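Local coordinates for protein capsid (Human calicivirus NLV/Boxer/2001/US, PDB 4RDL) that forms the protruding domain of a norovirus capsid and binds histo-blood-group glycans such as the Lewis y tetrasaccharide, probably for attachment to host cells, at residues A[154-157]-A[158-162]; A[65-68]-A[69-72]; A[231-235]-A[236-240]; A[196-199]-A[200-203]. One frame throughout, in Å; residues are numbered along the deposited sequence.

In the fold
All four contacts are local turns in or beside the loops that join or flank the two antiparallel sheets of the chain. Contacts 2 and 3 form one unit: their centres are 11 Å apart, Val65 O lies 3.0 Å from Gln235 NE2 in a probable hydrogen bond, and both reach the second subunit of the dimer. Contact 4 lies on the surface, its nearest atoms about 8 Å from those of contact 3. Contact 1 stands apart, its centre 25 Å from that of contact 2, and lies near a bound glycan without lining its pocket: the side chain of Glu155 is about 8 Å from a fucose and a galactose.

Contact 1: residues A[154-157]-A[158-162]; sequences LEDN and NELDQ
Asp156 OD1 accepts Asn158 N and Asn157 OD1 accepts Glu159 N, two overlapping Asx turns in which each side-chain oxygen takes the backbone N-H two residues further on. The first bond is 2.9 Å from Asp156 OD1 to Asn158 N, but the donor arrives from above the carboxylate, 49° out of its plane. The second, Asn157 OD1 to Glu159 N, is also 2.9 Å, with the donor tilted 30° from the carbonyl plane. This second grip depends on a folded-back side chain: CG of Asn157 sits between the backbone N and the carbonyl carbon (chi1 60°), which turns the amide toward the chain that follows. Asn158, shared by both turns, has a left-handed backbone conformation that bends the chain.

Two waters extend the Asp156 carboxylate. The first donates to Asp156 OD1 at 2.8 Å and accepts from Leu160 N at 2.9 Å, so OD1 holds both a backbone amide and a water. The second donates to OD2 and, weakly, to Asn158 OD1, whose amide plane stands nearly perpendicular to the carboxylate.

Further out, the turn hangs from the end of strand 151-154. Leu154 and Leu160 both pack on Val136 of strand 133-139 and on Tyr84 of strand 83-89, while the hydroxyl of Tyr84 hydrogen-bonds Asp161. Within the loop, Leu160 reaches back under the turn: its CG lies 3.5 Å from Asn157 OD1, and its CD1 4.1 Å from Leu154 CB and 3.6 Å from Glu155 O.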
# COMPACT_ATOMS: atom_id res chain seq x y z
N LEU A 154 14.78 6.10 19.54
CA LEU A 154 14.64 7.20 18.60
C LEU A 154 15.79 8.19 18.81
O LEU A 154 16.10 8.53 19.95
CB LEU A 154 13.32 7.93 18.83
CG LEU A 154 12.10 7.40 18.05
CD1 LEU A 154 12.01 5.87 18.07
CD2 LEU A 154 10.83 8.05 18.58
N GLU A 155 16.40 8.66 17.73
CA GLU A 155 17.42 9.70 17.84
C GLU A 155 16.75 11.01 18.26
O GLU A 155 15.73 11.40 17.69
CB GLU A 155 18.17 9.87 16.52
CG GLU A 155 18.93 8.62 16.12
CD GLU A 155 19.91 8.18 17.20
OE1 GLU A 155 20.84 8.96 17.49
OE2 GLU A 155 19.74 7.08 17.76
N ASP A 156 17.32 11.68 19.25
CA ASP A 156 16.74 12.93 19.71
C ASP A 156 16.99 14.04 18.70
O ASP A 156 18.13 14.36 18.40
CB ASP A 156 17.32 13.31 21.07
CG ASP A 156 16.64 14.52 21.70
OD1 ASP A 156 15.61 14.98 21.16
OD2 ASP A 156 17.14 15.00 22.74
N ASN A 157 15.91 14.61 18.16
CA ASN A 157 16.03 15.74 17.25
C ASN A 157 15.48 17.03 17.85
O ASN A 157 15.23 18.00 17.14
CB ASN A 157 15.34 15.44 15.92
CG ASN A 157 13.86 15.15 16.08
OD1 ASN A 157 13.27 15.43 17.12
ND2 ASN A 157 13.25 14.60 15.04
N ASN A 158 15.30 17.02 19.17
CA ASN A 158 14.81 18.18 19.92
C ASN A 158 13.35 18.54 19.63
O ASN A 158 12.87 19.60 20.02
CB ASN A 158 15.71 19.40 19.69
CG ASN A 158 17.11 19.20 20.24
OD1 ASN A 158 17.31 18.53 21.25
ND2 ASN A 158 18.09 19.80 19.58
N GLU A 159 12.65 17.64 18.94
CA GLU A 159 11.25 17.89 18.62
C GLU A 159 10.37 16.69 18.93
O GLU A 159 9.35 16.45 18.26
CB GLU A 159 11.12 18.34 17.16
CG GLU A 159 11.85 19.66 16.91
CD GLU A 159 11.91 20.07 15.46
OE1 GLU A 159 11.34 19.35 14.61
OE2 GLU A 159 12.52 21.11 15.16
N LEU A 160 10.76 15.93 19.95
CA LEU A 160 10.02 14.73 20.34
C LEU A 160 9.21 14.91 21.62
O LEU A 160 8.31 14.12 21.90
CB LEU A 160 10.97 13.54 20.52
CG LEU A 160 11.74 13.07 19.28
CD1 LEU A 160 12.69 11.94 19.62
CD2 LEU A 160 10.77 12.65 18.19
N ASP A 161 9.51 15.95 22.39
CA ASP A 161 8.90 16.11 23.70
C ASP A 161 7.38 16.14 23.67
O ASP A 161 6.72 15.56 24.54
CB ASP A 161 9.44 17.35 24.42
CG ASP A 161 10.81 17.12 25.01
OD1 ASP A 161 11.10 15.97 25.40
OD2 ASP A 161 11.60 18.08 25.07
N GLN A 162 6.81 16.83 22.69
CA GLN A 162 5.36 16.99 22.64
C GLN A 162 4.68 15.66 22.38
O GLN A 162 3.47 15.53 22.57
CB GLN A 162 4.95 18.00 21.56
CG GLN A 162 5.17 17.54 20.13
CD GLN A 162 4.25 18.24 19.14
OE1 GLN A 162 3.03 18.27 19.32
NE2 GLN A 162 4.83 18.82 18.10
O HOH W 1 13.06 16.06 21.71
O HOH W 2 15.95 16.96 23.95

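Contact 2: residues A[65-68]-A[69-72]; sequences VSAA and CIAR
Ser66 O accepts Cys69 N at 3.0 Å and Ala67 O accepts Ile70 N at 3.2 Å, two successive i to i+3 backbone bonds that wind residues 66-70 into a short 3-10 turn. Both are near linear at the hydrogen. The start is held by an ST turn in which Ser66 OG accepts Ala68 N at 3.1 Å; the same hydroxyl also bonds Glu236 of the second subunit. A type II beta turn from Cys69 to Arg72 follows and leads into strand 72-80.

Water provides the second kind of link. One molecule donates to Ala67 O and to Ile70 O, the latter at 2.9 Å, and accepts from Arg72 NE at 2.9 Å, lying in the plane of the guanidinium at its edge. It ties the 3-10 turn to the beta turn. The arginine comes back over the turn with its chain extended from CG to NE, bringing CD within 3.2 Å of Ala68 O.

Apolar contact is modest. Ile70 lays CD1 against Ala67, 3.9 Å from its CB, and Gln235 of helix 235-244 packs against both residues. Around this buried segment, Leu23, Ser25 and Leu32 of the second subunit pack on Ser66, Ala68 and Cys69 in turn. The serine hydroxyl thus serves two structures at once: accepting a backbone amide, it presumably directs its proton to the partner's carboxylate, coupling the local fold to the dimer interface.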
# COMPACT_ATOMS: atom_id res chain seq x y z
N VAL A 65 -0.53 -9.00 4.88
CA VAL A 65 -1.31 -9.09 3.66
C VAL A 65 -1.30 -7.80 2.83
O VAL A 65 -1.09 -7.85 1.60
CB VAL A 65 -2.77 -9.50 3.99
CG1 VAL A 65 -3.65 -9.43 2.76
CG2 VAL A 65 -2.80 -10.89 4.61
N SER A 66 -1.55 -6.66 3.47
CA SER A 66 -1.75 -5.41 2.73
C SER A 66 -0.48 -4.60 2.50
O SER A 66 0.35 -4.44 3.41
CB SER A 66 -2.78 -4.53 3.45
OG SER A 66 -2.99 -3.32 2.74
N ALA A 67 -0.34 -4.06 1.29
CA ALA A 67 0.77 -3.16 0.99
C ALA A 67 0.71 -1.90 1.87
O ALA A 67 1.72 -1.22 2.03
CB ALA A 67 0.77 -2.78 -0.48
N ALA A 68 -0.46 -1.60 2.43
CA ALA A 68 -0.59 -0.46 3.34
C ALA A 68 0.22 -0.63 4.63
O ALA A 68 0.42 0.33 5.36
CB ALA A 68 -2.07 -0.21 3.69
N CYS A 69 0.71 -1.84 4.90
CA CYS A 69 1.47 -2.08 6.11
C CYS A 69 2.99 -2.04 5.92
O CYS A 69 3.74 -2.07 6.89
CB CYS A 69 1.09 -3.44 6.71
SG CYS A 69 -0.65 -3.54 7.18
N ILE A 70 3.44 -2.01 4.67
CA ILE A 70 4.86 -2.20 4.40
C ILE A 70 5.74 -1.06 4.93
O ILE A 70 5.49 0.11 4.63
CB ILE A 70 5.11 -2.39 2.90
CG1 ILE A 70 4.36 -3.62 2.37
CG2 ILE A 70 6.61 -2.50 2.61
CD1 ILE A 70 4.32 -3.68 0.85
N ALA A 71 6.75 -1.44 5.71
CA ALA A 71 7.76 -0.51 6.21
C ALA A 71 7.18 0.57 7.12
O ALA A 71 7.64 1.71 7.12
CB ALA A 71 8.55 0.11 5.04
N ARG A 72 6.18 0.18 7.90
CA ARG A 72 5.58 1.07 8.88
C ARG A 72 5.79 0.53 10.28
O ARG A 72 6.14 -0.65 10.46
CB ARG A 72 4.09 1.26 8.59
CG ARG A 72 3.85 2.01 7.29
CD ARG A 72 2.37 2.25 7.02
NE ARG A 72 2.15 2.82 5.70
CZ ARG A 72 1.80 4.08 5.46
NH1 ARG A 72 1.63 4.93 6.47
NH2 ARG A 72 1.61 4.50 4.21
O HOH W 3 3.01 1.04 3.52

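Contact 3: residues A[231-235]-A[236-240]; sequences CTLPQ and EFVSH
Gln235 and Val238 meet one turn apart, the backbone carbonyl of Gln235 facing the valine: Gln235 O lies 3.2 Å from Val238 CB, and the amide nitrogen NE2 reaches to 4.0 Å from the same carbon. Gln235 O also accepts Ser239 N at 3.2 Å, an ordinary i to i+4 helix bond. CG of Gln235 is anti to its backbone N (chi1 -177°) and the chain then bends, which carries the amide past Val238 to the loop at Thr64 and Val65, whose carbonyls NE2 hydrogen-bonds.

Phe237 is the other large element. Its ring lies across Pro234, whose CD sits over one face, 4.1 Å from the ring centroid and 23° off the normal, a CH-pi contact displaced toward the ring's rim. Pro234 CG comes to 3.6 Å from Phe237 CD1. Pro234 occupies the N-cap position of helix 235-244, and its carbonyl accepts the first backbone bonds of the helix, both weak, from Phe237 N at 3.0 Å and Val238 N at 3.4 Å.

Leu233, just before the cap, crosses the phenylalanine side chain at about a right angle. Its CD2 lies 4.1 Å from Phe237 CD2, while CD1 turns to CG2 of Val238. Pro234 also packs on Phe217 of strand 213-220, joining this helix start to the sheet. The Glu236 side chain bends back beside the helix start, where OE2 accepts Ser25 N and OE1 hydrogen-bonds Ser66 OG of the second subunit.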
# COMPACT_ATOMS: atom_id res chain seq x y z
N CYS A 231 13.32 -7.02 -3.77
CA CYS A 231 12.50 -7.90 -2.95
C CYS A 231 12.29 -9.22 -3.71
O CYS A 231 12.54 -9.29 -4.92
CB CYS A 231 11.15 -7.25 -2.60
SG CYS A 231 10.00 -7.10 -3.97
N THR A 232 11.88 -10.27 -3.01
CA THR A 232 11.77 -11.58 -3.65
C THR A 232 10.36 -11.94 -4.13
O THR A 232 10.18 -12.91 -4.86
CB THR A 232 12.40 -12.70 -2.78
OG1 THR A 232 12.06 -12.50 -1.40
CG2 THR A 232 13.93 -12.69 -2.91
N LEU A 233 9.36 -11.14 -3.74
CA LEU A 233 8.01 -11.28 -4.30
C LEU A 233 7.29 -9.94 -4.32
O LEU A 233 7.41 -9.15 -3.39
CB LEU A 233 7.15 -12.23 -3.47
CG LEU A 233 7.36 -13.74 -3.50
CD1 LEU A 233 6.44 -14.42 -2.47
CD2 LEU A 233 7.13 -14.30 -4.91
N PRO A 234 6.48 -9.70 -5.37
CA PRO A 234 5.55 -8.56 -5.33
C PRO A 234 4.56 -8.74 -4.18
O PRO A 234 4.16 -9.87 -3.88
CB PRO A 234 4.81 -8.67 -6.67
CG PRO A 234 5.71 -9.51 -7.55
CD PRO A 234 6.34 -10.49 -6.61
N GLN A 235 4.17 -7.64 -3.55
CA GLN A 235 3.25 -7.75 -2.42
C GLN A 235 1.94 -8.44 -2.82
O GLN A 235 1.37 -9.21 -2.06
CB GLN A 235 2.95 -6.38 -1.82
CG GLN A 235 2.05 -6.46 -0.59
CD GLN A 235 2.69 -7.28 0.52
OE1 GLN A 235 3.91 -7.35 0.63
NE2 GLN A 235 1.85 -7.89 1.37
N GLU A 236 1.46 -8.15 -4.02
CA GLU A 236 0.18 -8.71 -4.42
C GLU A 236 0.27 -10.22 -4.68
O GLU A 236 -0.74 -10.91 -4.63
CB GLU A 236 -0.43 -7.95 -5.60
CG GLU A 236 -0.98 -6.56 -5.23
CD GLU A 236 0.10 -5.49 -5.11
OE1 GLU A 236 -0.24 -4.35 -4.70
OE2 GLU A 236 1.29 -5.77 -5.43
N PHE A 237 1.48 -10.74 -4.92
CA PHE A 237 1.64 -12.20 -4.92
C PHE A 237 1.40 -12.74 -3.52
O PHE A 237 0.77 -13.79 -3.35
CB PHE A 237 3.05 -12.62 -5.35
CG PHE A 237 3.23 -12.79 -6.84
CD1 PHE A 237 2.87 -11.78 -7.72
CD2 PHE A 237 3.84 -13.93 -7.34
CE1 PHE A 237 3.07 -11.93 -9.09
CE2 PHE A 237 4.05 -14.08 -8.71
CZ PHE A 237 3.66 -13.09 -9.58
N VAL A 238 1.91 -12.04 -2.51
CA VAL A 238 1.75 -12.49 -1.13
C VAL A 238 0.26 -12.60 -0.77
O VAL A 238 -0.20 -13.64 -0.29
CB VAL A 238 2.47 -11.56 -0.12
CG1 VAL A 238 2.20 -12.02 1.31
CG2 VAL A 238 3.96 -11.51 -0.41
N SER A 239 -0.49 -11.52 -0.98
CA SER A 239 -1.91 -11.54 -0.63
C SER A 239 -2.66 -12.57 -1.47
O SER A 239 -3.61 -13.20 -0.99
CB SER A 239 -2.55 -10.16 -0.73
OG SER A 239 -2.31 -9.57 -1.99
N HIS A 240 -2.23 -12.76 -2.71
CA HIS A 240 -2.84 -13.76 -3.57
C HIS A 240 -2.71 -15.15 -2.96
O HIS A 240 -3.69 -15.89 -2.87
CB HIS A 240 -2.22 -13.72 -4.96
CG HIS A 240 -2.94 -14.56 -5.97
ND1 HIS A 240 -4.14 -14.17 -6.54
CD2 HIS A 240 -2.64 -15.76 -6.51
CE1 HIS A 240 -4.53 -15.10 -7.39
NE2 HIS A 240 -3.64 -16.08 -7.39

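Contact 4: residues A[196-199]-A[200-203]; sequences TQAS and QLAP
Leu201 folds back on Ala198, and this pair is the close-packed part of the bend formed by residues 198-201. Leu201 CG is 3.6 Å from Ala198 O and 4.3 Å from Ala198 CB, while CD1 touches the same carbonyl at 3.7 Å. CG of Leu201 lies anti to its own carbonyl carbon, beside the backbone N (chi1 -76°), so that the isobutyl group is swung to the inner side of the bend. There CD1 also meets the aliphatic part of Gln197, 4.0 Å from CG, the two side chains crossing at a slant.

The backbone reversal comes from Gln200, whose positive phi of 62° follows an extended Ser199. The order of conformations resembles a type II beta turn, yet Ala198 O and Leu201 N stay 4.2 Å apart, too far for a direct bond. A water bridges them instead, donating to Ala198 O at 2.8 Å and accepting from Leu201 N at 3.0 Å, so both polar atoms of this opened turn are served.

The outer side is looser. Gln197 is extended beyond CG, and its outer half stays closer to Leu201 than its CB does; the residue is exposed and touches a crystal neighbour. The exposed Gln200 bends its chain outside the turn. Ser199 OG makes a weak hydrogen bond to Phe99 O.

Past the bend, the backbone of Ala202 is bonded by Gln49 and Gln47, and Pro203 O by Arg52. The bend lies in the long connection between strands 167-177 and 213-220, which passes from one antiparallel sheet to the other.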
# COMPACT_ATOMS: atom_id res chain seq x y z
N THR A 196 18.49 -12.33 22.29
CA THR A 196 18.13 -13.59 21.65
C THR A 196 18.07 -13.43 20.14
O THR A 196 17.90 -12.32 19.62
CB THR A 196 16.76 -14.07 22.14
OG1 THR A 196 16.49 -15.37 21.60
CG2 THR A 196 15.67 -13.10 21.73
N GLN A 197 18.23 -14.53 19.41
CA GLN A 197 17.92 -14.50 18.00
C GLN A 197 16.41 -14.47 17.88
O GLN A 197 15.71 -15.28 18.49
CB GLN A 197 18.48 -15.72 17.27
CG GLN A 197 18.24 -15.68 15.77
CD GLN A 197 18.73 -16.93 15.06
OE1 GLN A 197 19.43 -16.85 14.06
NE2 GLN A 197 18.35 -18.09 15.58
N ALA A 198 15.89 -13.51 17.11
CA ALA A 198 14.46 -13.36 16.99
C ALA A 198 13.84 -14.66 16.52
O ALA A 198 14.39 -15.34 15.65
CB ALA A 198 14.12 -12.23 16.04
N SER A 199 12.71 -15.02 17.10
CA SER A 199 12.02 -16.23 16.67
C SER A 199 11.24 -15.98 15.39
O SER A 199 10.92 -14.84 15.05
CB SER A 199 11.11 -16.77 17.78
OG SER A 199 10.35 -15.73 18.37
N GLN A 200 10.97 -17.06 14.66
CA GLN A 200 10.14 -16.99 13.46
C GLN A 200 10.72 -16.12 12.34
O GLN A 200 9.97 -15.54 11.55
CB GLN A 200 8.73 -16.53 13.82
CG GLN A 200 8.02 -17.49 14.76
CD GLN A 200 7.94 -18.90 14.20
OE1 GLN A 200 7.59 -19.10 13.04
NE2 GLN A 200 8.29 -19.89 15.02
N LEU A 201 12.04 -16.03 12.27
CA LEU A 201 12.67 -15.40 11.13
C LEU A 201 12.39 -16.22 9.88
O LEU A 201 12.49 -17.45 9.89
CB LEU A 201 14.18 -15.29 11.31
CG LEU A 201 14.75 -14.22 12.24
CD1 LEU A 201 16.22 -14.50 12.51
CD2 LEU A 201 14.56 -12.83 11.64
N ALA A 202 12.02 -15.54 8.80
CA ALA A 202 11.94 -16.20 7.51
C ALA A 202 13.37 -16.63 7.16
O ALA A 202 14.32 -15.89 7.42
CB ALA A 202 11.38 -15.26 6.48
N PRO A 203 13.53 -17.83 6.58
CA PRO A 203 14.88 -18.37 6.36
C PRO A 203 15.65 -17.71 5.22
O PRO A 203 15.05 -17.06 4.36
CB PRO A 203 14.61 -19.84 6.02
CG PRO A 203 13.26 -19.83 5.40
CD PRO A 203 12.48 -18.76 6.15
O HOH W 4 14.14 -17.53 13.88